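Local structure of NADH kinase POS5, mitochondrial (Saccharomyces cerevisiae, 3AFO) at residues 141-146 / 163-168; 176-181 / 354-359; 283-288 / 314-319. The protein phosphorylates NADH, and less readily NAD(+), at the expense of ATP, making it a key source of NADPH and an anti-oxidant factor in yeast. All blocks are in the same frame, centred on the assembly; numbering follows the deposited sequence.

Interaction 1 of 3, residues 141-146 / 163-168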
loop_
_atom_site.group_PDB
_atom_site.type_symbol
_atom_site.label_atom_id
_atom_site.label_comp_id
_atom_site.label_asym_id
_atom_site.label_seq_id
_atom_site.Cartn_x
_atom_site.Cartn_y
_atom_site.Cartn_z
ATOM N N PRO A 141 -11.441 10.752 -34.301
ATOM C CA PRO A 141 -10.096 10.935 -33.757
ATOM C C PRO A 141 -10.028 12.186 -32.885
ATOM O O PRO A 141 -10.744 13.164 -33.148
ATOM C CB PRO A 141 -9.238 11.123 -35.007
ATOM C CG PRO A 141 -10.017 10.486 -36.106
ATOM C CD PRO A 141 -11.438 10.631 -35.771
ATOM N N VAL A 142 -9.185 12.147 -31.855
ATOM C CA VAL A 142 -9.110 13.226 -30.861
ATOM C C VAL A 142 -7.735 13.886 -30.864
ATOM O O VAL A 142 -6.712 13.226 -30.656
ATOM C CB VAL A 142 -9.432 12.710 -29.430
ATOM C CG1 VAL A 142 -9.417 13.863 -28.413
ATOM C CG2 VAL A 142 -10.782 11.996 -29.402
ATOM N N LEU A 143 -7.724 15.193 -31.107
ATOM C CA LEU A 143 -6.499 15.986 -31.121
ATOM C C LEU A 143 -6.535 16.902 -29.913
ATOM O O LEU A 143 -7.379 17.792 -29.828
ATOM C CB LEU A 143 -6.386 16.825 -32.412
ATOM C CG LEU A 143 -5.130 17.705 -32.543
ATOM C CD1 LEU A 143 -3.855 16.910 -32.314
ATOM C CD2 LEU A 143 -5.068 18.471 -33.890
ATOM N N ALA A 144 -5.610 16.667 -28.982
ATOM C CA ALA A 144 -5.713 17.261 -27.664
ATOM C C ALA A 144 -4.547 18.212 -27.378
ATOM O O ALA A 144 -3.380 17.805 -27.390
ATOM C CB ALA A 144 -5.807 16.158 -26.602
ATOM N N PHE A 145 -4.875 19.479 -27.139
ATOM C CA PHE A 145 -3.869 20.491 -26.800
ATOM C C PHE A 145 -4.005 20.941 -25.358
ATOM O O PHE A 145 -5.090 21.308 -24.917
ATOM C CB PHE A 145 -4.002 21.724 -27.699
ATOM C CG PHE A 145 -3.678 21.466 -29.144
ATOM C CD1 PHE A 145 -2.363 21.337 -29.564
ATOM C CD2 PHE A 145 -4.699 21.393 -30.092
ATOM C CE1 PHE A 145 -2.060 21.115 -30.913
ATOM C CE2 PHE A 145 -4.408 21.178 -31.432
ATOM C CZ PHE A 145 -3.089 21.034 -31.844
ATOM N N ALA A 146 -2.888 20.937 -24.641
ATOM C CA ALA A 146 -2.852 21.313 -23.227
ATOM C C ALA A 146 -2.749 22.822 -23.031
ATOM O O ALA A 146 -1.771 23.454 -23.456
ATOM C CB ALA A 146 -1.699 20.619 -22.541
ATOM N N LYS A 163 1.904 23.006 -36.810
ATOM C CA LYS A 163 2.674 21.841 -37.246
ATOM C C LYS A 163 1.965 20.505 -36.985
ATOM O O LYS A 163 2.040 19.589 -37.806
ATOM C CB LYS A 163 4.055 21.858 -36.590
ATOM C CG LYS A 163 4.124 22.710 -35.324
ATOM C CD LYS A 163 3.896 24.191 -35.632
ATOM C CE LYS A 163 4.873 24.668 -36.706
ATOM N NZ LYS A 163 4.526 25.997 -37.270
ATOM N N VAL A 164 1.273 20.406 -35.849
ATOM C CA VAL A 164 0.544 19.184 -35.481
ATOM C C VAL A 164 -0.693 19.007 -36.357
ATOM O O VAL A 164 -0.889 17.934 -36.928
ATOM C CB VAL A 164 0.181 19.148 -33.967
ATOM C CG1 VAL A 164 -0.704 17.946 -33.646
ATOM C CG2 VAL A 164 1.453 19.112 -33.110
ATOM N N PHE A 165 -1.503 20.059 -36.483
ATOM C CA PHE A 165 -2.679 20.004 -37.361
ATOM C C PHE A 165 -2.312 19.659 -38.815
ATOM O O PHE A 165 -3.016 18.873 -39.464
ATOM C CB PHE A 165 -3.544 21.272 -37.282
ATOM C CG PHE A 165 -4.832 21.158 -38.054
ATOM C CD1 PHE A 165 -5.928 20.497 -37.508
ATOM C CD2 PHE A 165 -4.934 21.672 -39.349
ATOM C CE1 PHE A 165 -7.102 20.355 -38.228
ATOM C CE2 PHE A 165 -6.106 21.535 -40.079
ATOM C CZ PHE A 165 -7.197 20.884 -39.521
ATOM N N GLN A 166 -1.212 20.247 -39.289
ATOM C CA GLN A 166 -0.611 19.965 -40.605
ATOM C C GLN A 166 -0.397 18.455 -40.817
ATOM O O GLN A 166 -0.788 17.899 -41.842
ATOM C CB GLN A 166 0.728 20.714 -40.724
ATOM C CG GLN A 166 1.268 20.921 -42.145
ATOM C CD GLN A 166 2.489 21.836 -42.179
ATOM O OE1 GLN A 166 3.582 21.461 -41.739
ATOM N NE2 GLN A 166 2.307 23.044 -42.709
ATOM N N GLU A 167 0.209 17.805 -39.828
ATOM C CA GLU A 167 0.497 16.359 -39.875
ATOM C C GLU A 167 -0.785 15.540 -39.878
ATOM O O GLU A 167 -0.892 14.529 -40.593
ATOM C CB GLU A 167 1.390 15.929 -38.700
ATOM C CG GLU A 167 2.811 16.508 -38.723
ATOM C CD GLU A 167 3.516 16.323 -40.072
ATOM O OE1 GLU A 167 3.673 15.169 -40.528
ATOM O OE2 GLU A 167 3.912 17.341 -40.682
ATOM N N VAL A 168 -1.758 15.988 -39.085
ATOM C CA VAL A 168 -3.022 15.292 -38.948
ATOM C C VAL A 168 -3.786 15.314 -40.275
ATOM O O VAL A 168 -4.134 14.260 -40.795
ATOM C CB VAL A 168 -3.879 15.864 -37.791
ATOM C CG1 VAL A 168 -5.300 15.282 -37.816
ATOM C CG2 VAL A 168 -3.201 15.593 -36.420
#
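The ring of Phe-145 turns its edge to Val-164; Val-164 CB lies near the ring plane, 4.3 Å from Phe-145 CE1. The ring of Phe-165 is likewise met at its edge, near its plane, where Leu-143 CD2 lies 4.2 Å from Phe-165 CD1. Neither ring offers a face to the other segment. This is helix-on-sheet packing in the alpha/beta N-terminal domain of an NAD kinase, with helix 161-169 lying on the parallel sheet. The helix packs against strand 142-146, and the two short segments run almost antiparallel, at 173°. Their axes approach to 10.6 Å, a spacing bridged by side chains alone, with no hydrogen bond between the segments.

Leu-143 stands at the middle. With CG anti to the backbone N (chi1 -180°), its side chain extends to the helix and its methyls go to different partners. CD2 goes to Phe-165 and also to CG2 of Val-168, one turn on from Val-164. CD1 goes to Val-164. Phe-145 starts off beside the helix, and its ring then reaches in to Val-164. That valine therefore meets both strand side chains, CG1 serving the leucine and CB the phenylalanine.

Phe-156 of the neighbouring strand 156-157 touches Leu-143, Phe-145 and Val-164. The ring of Phe-165 also packs edge-to-face with Tyr-70. The contact is plain apolar packing, hydrocarbon against hydrocarbon, and Leu-143 is the one strand residue that meets three helix residues. The closest pair is CD1 of Leu-143 and CG1 of Val-164, 3.6 Å apart.

Interaction 2 of 3, residues 176-181 / 354-359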
loop_
_atom_site.group_PDB
_atom_site.type_symbol
_atom_site.label_atom_id
_atom_site.label_comp_id
_atom_site.label_asym_id
_atom_site.label_seq_id
_atom_site.Cartn_x
_atom_site.Cartn_y
_atom_site.Cartn_z
ATOM N N LEU A 176 -3.064 6.559 -30.635
ATOM C CA LEU A 176 -3.203 5.509 -29.647
ATOM C C LEU A 176 -4.681 5.189 -29.471
ATOM O O LEU A 176 -5.524 6.091 -29.292
ATOM C CB LEU A 176 -2.617 5.970 -28.302
ATOM C CG LEU A 176 -2.891 5.112 -27.059
ATOM C CD1 LEU A 176 -1.901 3.938 -26.980
ATOM C CD2 LEU A 176 -2.823 5.984 -25.815
ATOM N N HIS A 177 -4.990 3.898 -29.521
ATOM C CA HIS A 177 -6.335 3.422 -29.252
ATOM C C HIS A 177 -6.578 3.280 -27.750
ATOM O O HIS A 177 -5.775 2.672 -27.036
ATOM C CB HIS A 177 -6.592 2.094 -29.966
ATOM C CG HIS A 177 -7.954 1.547 -29.716
ATOM N ND1 HIS A 177 -9.073 2.028 -30.360
ATOM C CD2 HIS A 177 -8.388 0.584 -28.870
ATOM C CE1 HIS A 177 -10.136 1.370 -29.936
ATOM N NE2 HIS A 177 -9.751 0.495 -29.025
ATOM N N ARG A 178 -7.663 3.878 -27.274
ATOM C CA ARG A 178 -8.071 3.753 -25.880
ATOM C C ARG A 178 -9.461 3.161 -25.869
ATOM O O ARG A 178 -10.345 3.638 -26.583
ATOM C CB ARG A 178 -8.080 5.111 -25.173
ATOM C CG ARG A 178 -6.746 5.861 -25.140
ATOM C CD ARG A 178 -6.928 7.196 -24.393
ATOM N NE ARG A 178 -5.725 8.036 -24.328
ATOM C CZ ARG A 178 -4.691 7.826 -23.509
ATOM N NH1 ARG A 178 -4.664 6.767 -22.696
ATOM N NH2 ARG A 178 -3.657 8.661 -23.526
ATOM N N THR A 179 -9.657 2.127 -25.058
ATOM C CA THR A 179 -10.936 1.429 -24.978
ATOM C C THR A 179 -11.926 2.188 -24.093
ATOM O O THR A 179 -11.526 3.047 -23.308
ATOM C CB THR A 179 -10.743 -0.007 -24.453
ATOM O OG1 THR A 179 -12.013 -0.665 -24.362
ATOM C CG2 THR A 179 -10.093 0.025 -23.092
ATOM N N ARG A 180 -13.212 1.874 -24.241
ATOM C CA ARG A 180 -14.281 2.500 -23.468
ATOM C C ARG A 180 -15.037 1.449 -22.663
ATOM O O ARG A 180 -15.220 0.315 -23.128
ATOM C CB ARG A 180 -15.290 3.175 -24.399
ATOM C CG ARG A 180 -14.849 4.495 -25.006
ATOM C CD ARG A 180 -16.041 5.227 -25.636
ATOM N NE ARG A 180 -16.546 4.534 -26.822
ATOM C CZ ARG A 180 -17.591 4.933 -27.550
ATOM N NH1 ARG A 180 -18.256 6.041 -27.228
ATOM N NH2 ARG A 180 -17.970 4.224 -28.612
ATOM N N LEU A 181 -15.486 1.844 -21.471
ATOM C CA LEU A 181 -16.411 1.045 -20.672
ATOM C C LEU A 181 -17.858 1.510 -20.883
ATOM O O LEU A 181 -18.115 2.663 -21.256
ATOM C CB LEU A 181 -16.067 1.124 -19.183
ATOM C CG LEU A 181 -14.751 0.535 -18.664
ATOM C CD1 LEU A 181 -14.631 0.765 -17.161
ATOM C CD2 LEU A 181 -14.636 -0.942 -18.980
ATOM N N ILE A 354 -11.554 4.863 -28.621
ATOM C CA ILE A 354 -11.199 6.260 -28.806
ATOM C C ILE A 354 -9.784 6.316 -29.344
ATOM O O ILE A 354 -8.879 5.730 -28.756
ATOM C CB ILE A 354 -11.237 7.020 -27.461
ATOM C CG1 ILE A 354 -12.634 6.952 -26.845
ATOM C CG2 ILE A 354 -10.789 8.467 -27.632
ATOM C CD1 ILE A 354 -12.634 7.052 -25.334
ATOM N N TYR A 355 -9.585 7.034 -30.447
ATOM C CA TYR A 355 -8.258 7.188 -31.020
ATOM C C TYR A 355 -7.720 8.584 -30.762
ATOM O O TYR A 355 -8.276 9.581 -31.247
ATOM C CB TYR A 355 -8.256 6.875 -32.513
ATOM C CG TYR A 355 -8.548 5.428 -32.844
ATOM C CD1 TYR A 355 -7.515 4.546 -33.164
ATOM C CD2 TYR A 355 -9.855 4.943 -32.838
ATOM C CE1 TYR A 355 -7.780 3.219 -33.476
ATOM C CE2 TYR A 355 -10.126 3.621 -33.142
ATOM C CZ TYR A 355 -9.086 2.765 -33.463
ATOM O OH TYR A 355 -9.357 1.449 -33.763
ATOM N N CYS A 356 -6.633 8.645 -29.998
ATOM C CA CYS A 356 -6.031 9.908 -29.619
ATOM C C CYS A 356 -4.731 10.073 -30.376
ATOM O O CYS A 356 -3.844 9.225 -30.282
ATOM C CB CYS A 356 -5.774 9.949 -28.105
ATOM S SG CYS A 356 -7.254 9.724 -27.118
ATOM N N VAL A 357 -4.642 11.149 -31.155
ATOM C CA VAL A 357 -3.396 11.541 -31.812
ATOM C C VAL A 357 -2.271 11.571 -30.779
ATOM O O VAL A 357 -2.399 12.217 -29.735
ATOM C CB VAL A 357 -3.527 12.930 -32.479
ATOM C CG1 VAL A 357 -2.228 13.334 -33.188
ATOM C CG2 VAL A 357 -4.684 12.927 -33.467
ATOM N N ALA A 358 -1.190 10.864 -31.095
ATOM C CA ALA A 358 -0.005 10.763 -30.248
ATOM C C ALA A 358 1.142 11.629 -30.768
ATOM O O ALA A 358 1.239 11.898 -31.973
ATOM C CB ALA A 358 0.439 9.310 -30.164
ATOM N N LYS A 359 2.029 12.031 -29.860
ATOM C CA LYS A 359 3.179 12.873 -30.205
ATOM C C LYS A 359 4.412 12.073 -30.641
ATOM O O LYS A 359 5.036 12.385 -31.656
ATOM C CB LYS A 359 3.535 13.787 -29.035
ATOM C CG LYS A 359 4.623 14.809 -29.362
ATOM C CD LYS A 359 4.778 15.812 -28.247
ATOM C CE LYS A 359 5.945 16.739 -28.530
ATOM N NZ LYS A 359 6.277 17.545 -27.336
#
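Arg-178 and Ile-354 exchange two backbone hydrogen bonds. Arg-178 N gives one to Ile-354 O, at 2.7 Å and in the carbonyl plane. Ile-354 N returns one to Arg-178 O. Leu-176 and Cys-356 form a second such pair; the bond from Cys-356 N to Leu-176 O is 2.9 Å long and nearly straight, at 172°. Between them sits the non-hydrogen-bonded pair of His-177 and Tyr-355. Strand 354-357 thus lies between two sheets of the fold. This ladder joins it to strand 174-186 of the antiparallel sheet, and backbone bonds of Tyr-355 and Val-357 to Val-142 tie it to the parallel alpha/beta sheet.

On the His-177 side, His-177 ND1 lies over one face of the Tyr-355 ring, offset toward its rim and 3.2 Å from Tyr-355 CZ. The ring planes are 59° apart, and Phe-24 stacks on the tyrosine. Without the phenol ring, as with an alanine here, the His-177 imidazole would probably be free to turn and Phe-24 would lose its stacking partner.

On the other face, Cys-356 SG meets the guanidinium edge of Arg-178, 3.6 Å from Arg-178 NE. Leu-176 CD2 lies over one guanidinium face. Arg-178 NH1 is hydrogen-bonded to Thr-238, and the side chain is about 7 Å from the bound NADH. Past the strand, Arg-180 bends at chi3 (-68°) and forms a salt bridge with Glu-322. Arg-180 CG packs on Ile-354 CD1 at 3.4 Å.

Interaction 3 of 3, residues 283-288 / 314-319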
loop_
_atom_site.group_PDB
_atom_site.type_symbol
_atom_site.label_atom_id
_atom_site.label_comp_id
_atom_site.label_asym_id
_atom_site.label_seq_id
_atom_site.Cartn_x
_atom_site.Cartn_y
_atom_site.Cartn_z
ATOM N N ARG A 283 -21.252 -6.753 -12.161
ATOM C CA ARG A 283 -22.484 -6.224 -11.605
ATOM C C ARG A 283 -22.235 -5.805 -10.168
ATOM O O ARG A 283 -21.660 -6.579 -9.380
ATOM C CB ARG A 283 -23.617 -7.269 -11.684
ATOM C CG ARG A 283 -24.935 -6.820 -11.033
ATOM C CD ARG A 283 -26.051 -7.829 -11.282
ATOM N NE ARG A 283 -25.833 -9.104 -10.603
ATOM C CZ ARG A 283 -26.425 -9.457 -9.466
ATOM N NH1 ARG A 283 -27.274 -8.628 -8.865
ATOM N NH2 ARG A 283 -26.173 -10.640 -8.927
ATOM N N ILE A 284 -22.658 -4.583 -9.842
ATOM C CA ILE A 284 -22.581 -4.062 -8.476
ATOM C C ILE A 284 -23.965 -3.605 -7.982
ATOM O O ILE A 284 -24.585 -2.726 -8.575
ATOM C CB ILE A 284 -21.522 -2.926 -8.337
ATOM C CG1 ILE A 284 -20.137 -3.425 -8.787
ATOM C CG2 ILE A 284 -21.494 -2.388 -6.887
ATOM C CD1 ILE A 284 -19.017 -2.372 -8.713
ATOM N N LYS A 285 -24.447 -4.251 -6.923
ATOM C CA LYS A 285 -25.728 -3.921 -6.323
ATOM C C LYS A 285 -25.521 -3.148 -5.016
ATOM O O LYS A 285 -24.681 -3.525 -4.188
ATOM C CB LYS A 285 -26.518 -5.198 -6.058
ATOM C CG LYS A 285 -27.974 -4.978 -5.646
ATOM C CD LYS A 285 -28.693 -6.334 -5.553
ATOM C CE LYS A 285 -30.178 -6.172 -5.236
ATOM N NZ LYS A 285 -30.812 -7.516 -5.016
ATOM N N ILE A 286 -26.274 -2.063 -4.858
ATOM C CA ILE A 286 -26.233 -1.242 -3.652
ATOM C C ILE A 286 -26.982 -1.966 -2.535
ATOM O O ILE A 286 -28.199 -2.169 -2.628
ATOM C CB ILE A 286 -26.872 0.166 -3.894
ATOM C CG1 ILE A 286 -26.337 0.815 -5.185
ATOM C CG2 ILE A 286 -26.700 1.065 -2.674
ATOM C CD1 ILE A 286 -24.788 0.979 -5.267
ATOM N N GLY A 287 -26.248 -2.381 -1.503
ATOM C CA GLY A 287 -26.839 -3.072 -0.359
ATOM C C GLY A 287 -26.931 -2.177 0.863
ATOM O O GLY A 287 -26.767 -0.963 0.774
ATOM N N SER A 288 -27.206 -2.785 2.009
ATOM C CA SER A 288 -27.207 -2.079 3.286
ATOM C C SER A 288 -26.948 -3.101 4.383
ATOM O O SER A 288 -26.953 -4.303 4.119
ATOM C CB SER A 288 -28.549 -1.374 3.517
ATOM O OG SER A 288 -29.606 -2.316 3.575
ATOM N N GLY A 314 -30.745 -1.291 -3.549
ATOM C CA GLY A 314 -31.444 -2.103 -4.531
ATOM C C GLY A 314 -31.128 -1.781 -5.981
ATOM O O GLY A 314 -31.343 -2.623 -6.855
ATOM N N ASP A 315 -30.639 -0.568 -6.249
ATOM C CA ASP A 315 -30.164 -0.202 -7.581
ATOM C C ASP A 315 -28.950 -1.084 -7.922
ATOM O O ASP A 315 -28.254 -1.557 -7.022
ATOM C CB ASP A 315 -29.748 1.280 -7.632
ATOM C CG ASP A 315 -30.934 2.259 -7.503
ATOM O OD1 ASP A 315 -32.107 1.830 -7.474
ATOM O OD2 ASP A 315 -30.680 3.479 -7.411
ATOM N N GLU A 316 -28.717 -1.321 -9.209
ATOM C CA GLU A 316 -27.508 -2.022 -9.662
ATOM C C GLU A 316 -26.906 -1.312 -10.843
ATOM O O GLU A 316 -27.636 -0.734 -11.671
ATOM C CB GLU A 316 -27.807 -3.440 -10.142
ATOM C CG GLU A 316 -28.555 -4.347 -9.208
ATOM C CD GLU A 316 -29.002 -5.603 -9.931
ATOM O OE1 GLU A 316 -29.266 -5.522 -11.147
ATOM O OE2 GLU A 316 -29.093 -6.671 -9.299
ATOM N N ILE A 317 -25.580 -1.379 -10.947
ATOM C CA ILE A 317 -24.904 -1.055 -12.194
ATOM C C ILE A 317 -24.275 -2.304 -12.798
ATOM O O ILE A 317 -23.789 -3.168 -12.073
ATOM C CB ILE A 317 -23.846 0.094 -12.052
ATOM C CG1 ILE A 317 -22.782 -0.233 -10.985
ATOM C CG2 ILE A 317 -24.543 1.430 -11.732
ATOM C CD1 ILE A 317 -21.564 0.726 -11.009
ATOM N N TYR A 318 -24.322 -2.388 -14.129
ATOM C CA TYR A 318 -23.641 -3.417 -14.903
ATOM C C TYR A 318 -22.539 -2.732 -15.689
ATOM O O TYR A 318 -22.775 -1.704 -16.332
ATOM C CB TYR A 318 -24.596 -4.102 -15.882
ATOM C CG TYR A 318 -25.698 -4.895 -15.235
ATOM C CD1 TYR A 318 -25.672 -6.291 -15.231
ATOM C CD2 TYR A 318 -26.777 -4.249 -14.623
ATOM C CE1 TYR A 318 -26.703 -7.026 -14.629
ATOM C CE2 TYR A 318 -27.811 -4.971 -14.029
ATOM C CZ TYR A 318 -27.768 -6.353 -14.036
ATOM O OH TYR A 318 -28.785 -7.044 -13.426
ATOM N N VAL A 319 -21.329 -3.275 -15.621
ATOM C CA VAL A 319 -20.196 -2.651 -16.286
ATOM C C VAL A 319 -19.499 -3.657 -17.176
ATOM O O VAL A 319 -19.128 -4.751 -16.731
ATOM C CB VAL A 319 -19.202 -2.014 -15.275
ATOM C CG1 VAL A 319 -17.979 -1.476 -16.000
ATOM C CG2 VAL A 319 -19.873 -0.884 -14.491
#
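Arg-283 and Glu-316 form the salt bridge of this contact, with Arg-283 NH1 2.7 Å from Glu-316 OE2. The bond is bent, at 131°. OE2 is met from above the carboxylate plane, and the two flat groups are turned 59° against each other. The bend at chi3 of Arg-283 (67°) carries the guanidinium back to Glu-316; the guanidinium also makes a cation-pi contact with Phe-218. Glu-316 OE1 takes a weak hydrogen bond from Tyr-318 OH.

Backbone bonds make the antiparallel pairing of strands 282-286 and 316-321. Ile-284 and Ile-317 bond to each other both ways; the bond from Ile-284 N to Ile-317 O is 2.9 Å. Just ahead of strand 316-321, the loop residues Asp-315 and Gly-314 continue the pairing with Ile-286: Ile-286 N bonds to Asp-315 O, and Gly-314 N to Ile-286 O at 2.8 Å.

Apolar contacts lie on both sides of the sheet. Arg-283 and Tyr-318 run side by side in the same direction. Arg-283 CG is over one face of the Tyr-318 ring, a CH-pi contact 4.2 Å from the centroid, and Arg-283 CD touches Tyr-318 CE1 at 3.5 Å. Lys-285 CG lies against Glu-316 CG at 3.7 Å. On the other side, Ile-284 and Ile-317 pack together and both touch Leu-204 of strand 201-205, as in a beta sandwich.

The face of Ile-284 and Ile-317 is apolar; that of Arg-283, Lys-285, Glu-316 and Tyr-318 is polar. With Arg-283 bound to it and Lys-285 close by, the buried Glu-316 carboxylate is probably kept ionised.

The three contacts follow the fold from the parallel sheet of the N-terminal domain to another part of the antiparallel sheet. Interactions 1 and 2 are neighbours, with centres about 13 Å apart. Val-142 CG2 packs on Ile-354 CG2, and Leu-143 on Val-357. Strand 174-186 directly follows helix 161-169. The centre of interaction 3 lies about 29 Å from that of interaction 2 and about 40 Å from that of interaction 1. Strands 316-321 and 174-186 are neighbours in one sheet, and Leu-181 CD1 touches Val-319 CG1 at 4.2 Å. Along the chain, interaction 1 closes first, and interaction 3 is nested inside the loop closed by interaction 2. The late strand 354-357 brings the chain back beside the parallel sheet.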